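Local coordinates for suppressor protein MPT5 (Saccharomyces cerevisiae, PDB 5BZ1), which binds a UGUA-containing sequence in the 3'-untranslated regions of target mRNAs through its Pumilio homology domain and regulates their expression after transcription, at residues L192-L206 with E227-L240. Sequence-based numbering, arbitrary orientation.
Sequences LQQIFKISVKIVQFL and ELDFYLLAELFNRL
Leu206, just past the end of helix 192-204, pushes its CD2 methyl among three residues of helix 229-240: it lies 3.5 Å from CD2 of Leu240 and 3.7 Å from CD2 of Leu236, and also meets the aliphatic part of Arg239. Ile219 of helix 215-223 also packs on this leucine. One turn back, Val203 sets CG1 against CG of Glu235 at 3.6 Å, the two side chains crossing at about a right angle. Arg239, its chain extended from CG to NE, passes Val203 at a slant and brings its guanidinium to the carbonyl end of helix 192-204; NE comes within 3.0 Å of Val203 O, but at an angle too poor for a hydrogen bond. The two helices run nearly parallel, 15° apart with axes 11.1 Å from each other, as neighbouring helices do along the PUF solenoid, where these segments span Pumilio repeats 5 to 7; their nearest atoms stay about 13 Å from the bound RNA. Farther toward the helix starts, Ser199 OG and Tyr231 OH share a hydrogen bond of 2.5 Å, the serine oxygen lying at the edge of the tyrosine ring. With chi1 at 80°, Tyr231 holds its CG between backbone N and carbonyl carbon and directs the ring across to Ser199 and Phe196. The Phe196 ring stands almost perpendicular to that of Tyr231, while Phe196 CE1 rests 3.5 Å from CD2 of Leu228, a methyl at the phenylalanine's edge.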
loop_
_atom_site.group_PDB
_atom_site.type_symbol
_atom_site.label_atom_id
_atom_site.label_comp_id
_atom_site.label_asym_id
_atom_site.label_seq_id
_atom_site.Cartn_x
_atom_site.Cartn_y
_atom_site.Cartn_z
ATOM N N LEU A 192 3.363 -9.922 -10.497
ATOM C CA LEU A 192 3.303 -8.900 -11.537
ATOM C C LEU A 192 1.924 -8.870 -12.199
ATOM O O LEU A 192 1.345 -7.800 -12.396
ATOM C CB LEU A 192 4.399 -9.131 -12.578
ATOM C CG LEU A 192 4.713 -7.977 -13.529
ATOM C CD1 LEU A 192 4.615 -6.646 -12.803
ATOM C CD2 LEU A 192 6.100 -8.148 -14.123
ATOM N N GLN A 193 1.393 -10.051 -12.509
ATOM C CA GLN A 193 0.090 -10.160 -13.161
ATOM C C GLN A 193 -1.058 -9.689 -12.265
ATOM O O GLN A 193 -2.078 -9.202 -12.760
ATOM C CB GLN A 193 -0.144 -11.586 -13.670
ATOM C CG GLN A 193 0.610 -11.885 -14.971
ATOM C CD GLN A 193 0.470 -13.325 -15.426
ATOM O OE1 GLN A 193 0.321 -14.236 -14.614
ATOM N NE2 GLN A 193 0.520 -13.535 -16.737
ATOM N N GLN A 194 -0.887 -9.830 -10.953
ATOM C CA GLN A 194 -1.860 -9.297 -10.002
ATOM C C GLN A 194 -1.783 -7.769 -9.943
ATOM O O GLN A 194 -2.801 -7.100 -9.781
ATOM C CB GLN A 194 -1.661 -9.905 -8.607
ATOM C CG GLN A 194 -2.099 -11.375 -8.486
ATOM C CD GLN A 194 -1.622 -12.022 -7.198
ATOM O OE1 GLN A 194 -0.642 -11.578 -6.599
ATOM N NE2 GLN A 194 -2.308 -13.077 -6.768
ATOM N N ILE A 195 -0.573 -7.226 -10.070
ATOM C CA ILE A 195 -0.385 -5.775 -10.126
ATOM C C ILE A 195 -1.085 -5.194 -11.357
ATOM O O ILE A 195 -1.729 -4.143 -11.279
ATOM C CB ILE A 195 1.113 -5.395 -10.158
ATOM C CG1 ILE A 195 1.818 -5.852 -8.882
ATOM C CG2 ILE A 195 1.296 -3.891 -10.340
ATOM C CD1 ILE A 195 3.316 -5.595 -8.882
ATOM N N PHE A 196 -0.947 -5.886 -12.488
ATOM C CA PHE A 196 -1.575 -5.478 -13.746
ATOM C C PHE A 196 -3.084 -5.318 -13.614
ATOM O O PHE A 196 -3.638 -4.292 -14.013
ATOM C CB PHE A 196 -1.280 -6.498 -14.848
ATOM C CG PHE A 196 0.097 -6.385 -15.433
ATOM C CD1 PHE A 196 0.899 -5.288 -15.157
ATOM C CD2 PHE A 196 0.587 -7.377 -16.274
ATOM C CE1 PHE A 196 2.168 -5.182 -15.699
ATOM C CE2 PHE A 196 1.856 -7.276 -16.819
ATOM C CZ PHE A 196 2.645 -6.176 -16.530
ATOM N N LYS A 197 -3.743 -6.337 -13.064
ATOM C CA LYS A 197 -5.196 -6.324 -12.904
ATOM C C LYS A 197 -5.661 -5.135 -12.067
ATOM O O LYS A 197 -6.683 -4.515 -12.365
ATOM C CB LYS A 197 -5.684 -7.642 -12.291
ATOM C CG LYS A 197 -5.751 -8.794 -13.290
ATOM C CD LYS A 197 -5.748 -10.151 -12.598
ATOM C CE LYS A 197 -6.935 -10.323 -11.666
ATOM N NZ LYS A 197 -8.232 -10.348 -12.393
ATOM N N ILE A 198 -4.897 -4.815 -11.028
ATOM C CA ILE A 198 -5.214 -3.691 -10.154
ATOM C C ILE A 198 -4.938 -2.359 -10.852
ATOM O O ILE A 198 -5.708 -1.406 -10.720
ATOM C CB ILE A 198 -4.425 -3.780 -8.832
ATOM C CG1 ILE A 198 -4.773 -5.080 -8.102
ATOM C CG2 ILE A 198 -4.709 -2.582 -7.942
ATOM C CD1 ILE A 198 -4.031 -5.278 -6.790
ATOM N N SER A 199 -3.840 -2.303 -11.601
ATOM C CA SER A 199 -3.460 -1.096 -12.329
ATOM C C SER A 199 -4.475 -0.712 -13.404
ATOM O O SER A 199 -4.731 0.476 -13.622
ATOM C CB SER A 199 -2.081 -1.272 -12.953
ATOM O OG SER A 199 -1.830 -0.268 -13.917
ATOM N N VAL A 200 -5.042 -1.712 -14.076
ATOM C CA VAL A 200 -6.100 -1.475 -15.051
ATOM C C VAL A 200 -7.246 -0.702 -14.400
ATOM O O VAL A 200 -7.744 0.276 -14.953
ATOM C CB VAL A 200 -6.624 -2.794 -15.654
ATOM C CG1 VAL A 200 -7.933 -2.569 -16.395
ATOM C CG2 VAL A 200 -5.587 -3.408 -16.586
ATOM N N LYS A 201 -7.640 -1.134 -13.207
ATOM C CA LYS A 201 -8.712 -0.473 -12.477
ATOM C C LYS A 201 -8.294 0.915 -11.972
ATOM O O LYS A 201 -9.089 1.860 -11.995
ATOM C CB LYS A 201 -9.186 -1.359 -11.322
ATOM C CG LYS A 201 -10.686 -1.620 -11.326
ATOM C CD LYS A 201 -11.153 -2.286 -12.615
ATOM C CE LYS A 201 -12.675 -2.302 -12.705
ATOM N NZ LYS A 201 -13.156 -3.010 -13.923
ATOM N N ILE A 202 -7.042 1.035 -11.536
ATOM C CA ILE A 202 -6.503 2.317 -11.081
ATOM C C ILE A 202 -6.506 3.354 -12.211
ATOM O O ILE A 202 -6.892 4.509 -12.007
ATOM C CB ILE A 202 -5.079 2.154 -10.501
ATOM C CG1 ILE A 202 -5.145 1.572 -9.085
ATOM C CG2 ILE A 202 -4.343 3.483 -10.474
ATOM C CD1 ILE A 202 -3.792 1.173 -8.513
ATOM N N VAL A 203 -6.078 2.935 -13.399
ATOM C CA VAL A 203 -6.082 3.810 -14.569
ATOM C C VAL A 203 -7.509 4.170 -14.981
ATOM O O VAL A 203 -7.789 5.315 -15.338
ATOM C CB VAL A 203 -5.325 3.174 -15.757
ATOM C CG1 VAL A 203 -5.501 4.004 -17.030
ATOM C CG2 VAL A 203 -3.848 3.020 -15.422
ATOM N N GLN A 204 -8.407 3.190 -14.919
ATOM C CA GLN A 204 -9.807 3.395 -15.283
ATOM C C GLN A 204 -10.463 4.486 -14.435
ATOM O O GLN A 204 -11.259 5.282 -14.938
ATOM C CB GLN A 204 -10.590 2.084 -15.156
ATOM C CG GLN A 204 -12.099 2.240 -15.334
ATOM C CD GLN A 204 -12.848 0.918 -15.306
ATOM O OE1 GLN A 204 -12.242 -0.153 -15.244
ATOM N NE2 GLN A 204 -14.176 0.987 -15.358
ATOM N N PHE A 205 -10.110 4.527 -13.153
ATOM C CA PHE A 205 -10.709 5.478 -12.223
ATOM C C PHE A 205 -9.722 6.551 -11.773
ATOM O O PHE A 205 -9.845 7.101 -10.679
ATOM C CB PHE A 205 -11.272 4.740 -11.010
ATOM C CG PHE A 205 -12.440 3.856 -11.332
ATOM C CD1 PHE A 205 -13.729 4.371 -11.350
ATOM C CD2 PHE A 205 -12.252 2.515 -11.624
ATOM C CE1 PHE A 205 -14.811 3.561 -11.651
ATOM C CE2 PHE A 205 -13.327 1.698 -11.925
ATOM C CZ PHE A 205 -14.609 2.222 -11.940
ATOM N N LEU A 206 -8.754 6.846 -12.634
ATOM C CA LEU A 206 -7.729 7.855 -12.365
ATOM C C LEU A 206 -8.242 9.226 -11.877
ATOM O O LEU A 206 -7.673 9.786 -10.932
ATOM C CB LEU A 206 -6.819 8.021 -13.586
ATOM C CG LEU A 206 -5.515 8.789 -13.399
ATOM C CD1 LEU A 206 -4.660 8.119 -12.346
ATOM C CD2 LEU A 206 -4.766 8.850 -14.711
ATOM N N GLU A 227 8.759 -2.388 -13.309
ATOM C CA GLU A 227 8.201 -3.341 -14.262
ATOM C C GLU A 227 6.941 -2.811 -14.954
ATOM O O GLU A 227 6.458 -3.415 -15.914
ATOM C CB GLU A 227 7.902 -4.679 -13.576
ATOM C CG GLU A 227 9.131 -5.406 -13.027
ATOM C CD GLU A 227 9.625 -4.841 -11.704
ATOM O OE1 GLU A 227 9.017 -3.877 -11.189
ATOM O OE2 GLU A 227 10.628 -5.366 -11.177
ATOM N N LEU A 228 6.416 -1.686 -14.469
ATOM C CA LEU A 228 5.222 -1.072 -15.050
ATOM C C LEU A 228 5.569 0.026 -16.059
ATOM O O LEU A 228 4.694 0.491 -16.797
ATOM C CB LEU A 228 4.326 -0.485 -13.957
ATOM C CG LEU A 228 3.792 -1.422 -12.874
ATOM C CD1 LEU A 228 2.776 -0.710 -11.995
ATOM C CD2 LEU A 228 3.181 -2.661 -13.493
ATOM N N ASP A 229 6.838 0.428 -16.086
ATOM C CA ASP A 229 7.302 1.535 -16.925
ATOM C C ASP A 229 6.831 1.453 -18.382
ATOM O O ASP A 229 6.455 2.465 -18.975
ATOM C CB ASP A 229 8.834 1.621 -16.892
ATOM C CG ASP A 229 9.370 2.119 -15.558
ATOM O OD1 ASP A 229 8.576 2.252 -14.603
ATOM O OD2 ASP A 229 10.592 2.364 -15.461
ATOM N N PHE A 230 6.838 0.247 -18.943
ATOM C CA PHE A 230 6.579 0.053 -20.374
ATOM C C PHE A 230 5.185 0.496 -20.838
ATOM O O PHE A 230 4.979 0.736 -22.027
ATOM C CB PHE A 230 6.852 -1.402 -20.789
ATOM C CG PHE A 230 5.774 -2.368 -20.381
ATOM C CD1 PHE A 230 4.828 -2.798 -21.303
ATOM C CD2 PHE A 230 5.707 -2.850 -19.079
ATOM C CE1 PHE A 230 3.832 -3.689 -20.936
ATOM C CE2 PHE A 230 4.714 -3.742 -18.703
ATOM C CZ PHE A 230 3.774 -4.160 -19.633
ATOM N N TYR A 231 4.239 0.612 -19.907
ATOM C CA TYR A 231 2.888 1.053 -20.254
ATOM C C TYR A 231 2.383 2.223 -19.404
ATOM O O TYR A 231 1.654 3.078 -19.903
ATOM C CB TYR A 231 1.894 -0.110 -20.173
ATOM C CG TYR A 231 1.440 -0.430 -18.769
ATOM C CD1 TYR A 231 0.223 0.036 -18.285
ATOM C CD2 TYR A 231 2.228 -1.198 -17.928
ATOM C CE1 TYR A 231 -0.189 -0.253 -17.006
ATOM C CE2 TYR A 231 1.825 -1.493 -16.654
ATOM C CZ TYR A 231 0.620 -1.020 -16.196
ATOM O OH TYR A 231 0.236 -1.324 -14.919
ATOM N N LEU A 232 2.764 2.253 -18.128
ATOM C CA LEU A 232 2.179 3.198 -17.177
ATOM C C LEU A 232 2.445 4.668 -17.512
ATOM O O LEU A 232 1.558 5.507 -17.362
ATOM C CB LEU A 232 2.630 2.890 -15.744
ATOM C CG LEU A 232 1.896 3.677 -14.656
ATOM C CD1 LEU A 232 0.397 3.414 -14.724
ATOM C CD2 LEU A 232 2.429 3.341 -13.276
ATOM N N LEU A 233 3.661 4.971 -17.958
ATOM C CA LEU A 233 4.035 6.340 -18.313
ATOM C C LEU A 233 3.131 6.910 -19.406
ATOM O O LEU A 233 2.459 7.921 -19.204
ATOM C CB LEU A 233 5.497 6.398 -18.757
ATOM C CG LEU A 233 6.551 6.145 -17.680
ATOM C CD1 LEU A 233 7.891 5.807 -18.311
ATOM C CD2 LEU A 233 6.685 7.360 -16.783
ATOM N N ALA A 234 3.117 6.251 -20.559
ATOM C CA ALA A 234 2.268 6.667 -21.670
ATOM C C ALA A 234 0.785 6.642 -21.296
ATOM O O ALA A 234 0.036 7.551 -21.649
ATOM C CB ALA A 234 2.524 5.792 -22.881
ATOM N N GLU A 235 0.366 5.595 -20.589
ATOM C CA GLU A 235 -1.029 5.449 -20.183
ATOM C C GLU A 235 -1.465 6.623 -19.310
ATOM O O GLU A 235 -2.494 7.249 -19.569
ATOM C CB GLU A 235 -1.228 4.138 -19.423
ATOM C CG GLU A 235 -2.675 3.710 -19.279
ATOM C CD GLU A 235 -3.146 2.862 -20.439
ATOM O OE1 GLU A 235 -2.325 2.094 -20.985
ATOM O OE2 GLU A 235 -4.337 2.961 -20.804
ATOM N N LEU A 236 -0.675 6.913 -18.277
ATOM C CA LEU A 236 -0.940 8.057 -17.411
ATOM C C LEU A 236 -0.941 9.359 -18.199
ATOM O O LEU A 236 -1.852 10.172 -18.057
ATOM C CB LEU A 236 0.085 8.151 -16.280
ATOM C CG LEU A 236 -0.038 7.177 -15.110
ATOM C CD1 LEU A 236 0.969 7.522 -14.028
ATOM C CD2 LEU A 236 -1.444 7.187 -14.543
ATOM N N PHE A 237 0.077 9.560 -19.030
ATOM C CA PHE A 237 0.195 10.822 -19.743
ATOM C C PHE A 237 -0.933 11.026 -20.748
ATOM O O PHE A 237 -1.408 12.146 -20.921
ATOM C CB PHE A 237 1.556 10.961 -20.424
ATOM C CG PHE A 237 1.846 12.359 -20.889
ATOM C CD1 PHE A 237 2.074 13.374 -19.966
ATOM C CD2 PHE A 237 1.872 12.667 -22.239
ATOM C CE1 PHE A 237 2.331 14.670 -20.382
ATOM C CE2 PHE A 237 2.129 13.961 -22.665
ATOM C CZ PHE A 237 2.359 14.963 -21.734
ATOM N N ASN A 238 -1.365 9.954 -21.404
ATOM C CA ASN A 238 -2.482 10.045 -22.341
ATOM C C ASN A 238 -3.774 10.481 -21.648
ATOM O O ASN A 238 -4.542 11.275 -22.191
ATOM C CB ASN A 238 -2.695 8.715 -23.067
ATOM C CG ASN A 238 -1.564 8.384 -24.023
ATOM O OD1 ASN A 238 -0.780 9.254 -24.399
ATOM N ND2 ASN A 238 -1.479 7.119 -24.427
ATOM N N ARG A 239 -3.997 9.964 -20.444
ATOM C CA ARG A 239 -5.215 10.248 -19.692
ATOM C C ARG A 239 -5.202 11.630 -19.039
ATOM O O ARG A 239 -6.258 12.185 -18.731
ATOM C CB ARG A 239 -5.443 9.174 -18.620
ATOM C CG ARG A 239 -6.727 8.372 -18.801
ATOM C CD ARG A 239 -7.121 7.629 -17.532
ATOM N NE ARG A 239 -8.503 7.154 -17.582
ATOM C CZ ARG A 239 -9.565 7.935 -17.402
ATOM N NH1 ARG A 239 -9.408 9.231 -17.171
ATOM N NH2 ARG A 239 -10.788 7.425 -17.460
ATOM N N LEU A 240 -4.008 12.186 -18.842
ATOM C CA LEU A 240 -3.846 13.391 -18.030
ATOM C C LEU A 240 -3.287 14.619 -18.745
ATOM O O LEU A 240 -3.448 15.733 -18.248
ATOM C CB LEU A 240 -2.941 13.090 -16.843
ATOM C CG LEU A 240 -3.418 11.959 -15.948
ATOM C CD1 LEU A 240 -2.329 11.615 -14.956
ATOM C CD2 LEU A 240 -4.709 12.356 -15.251
#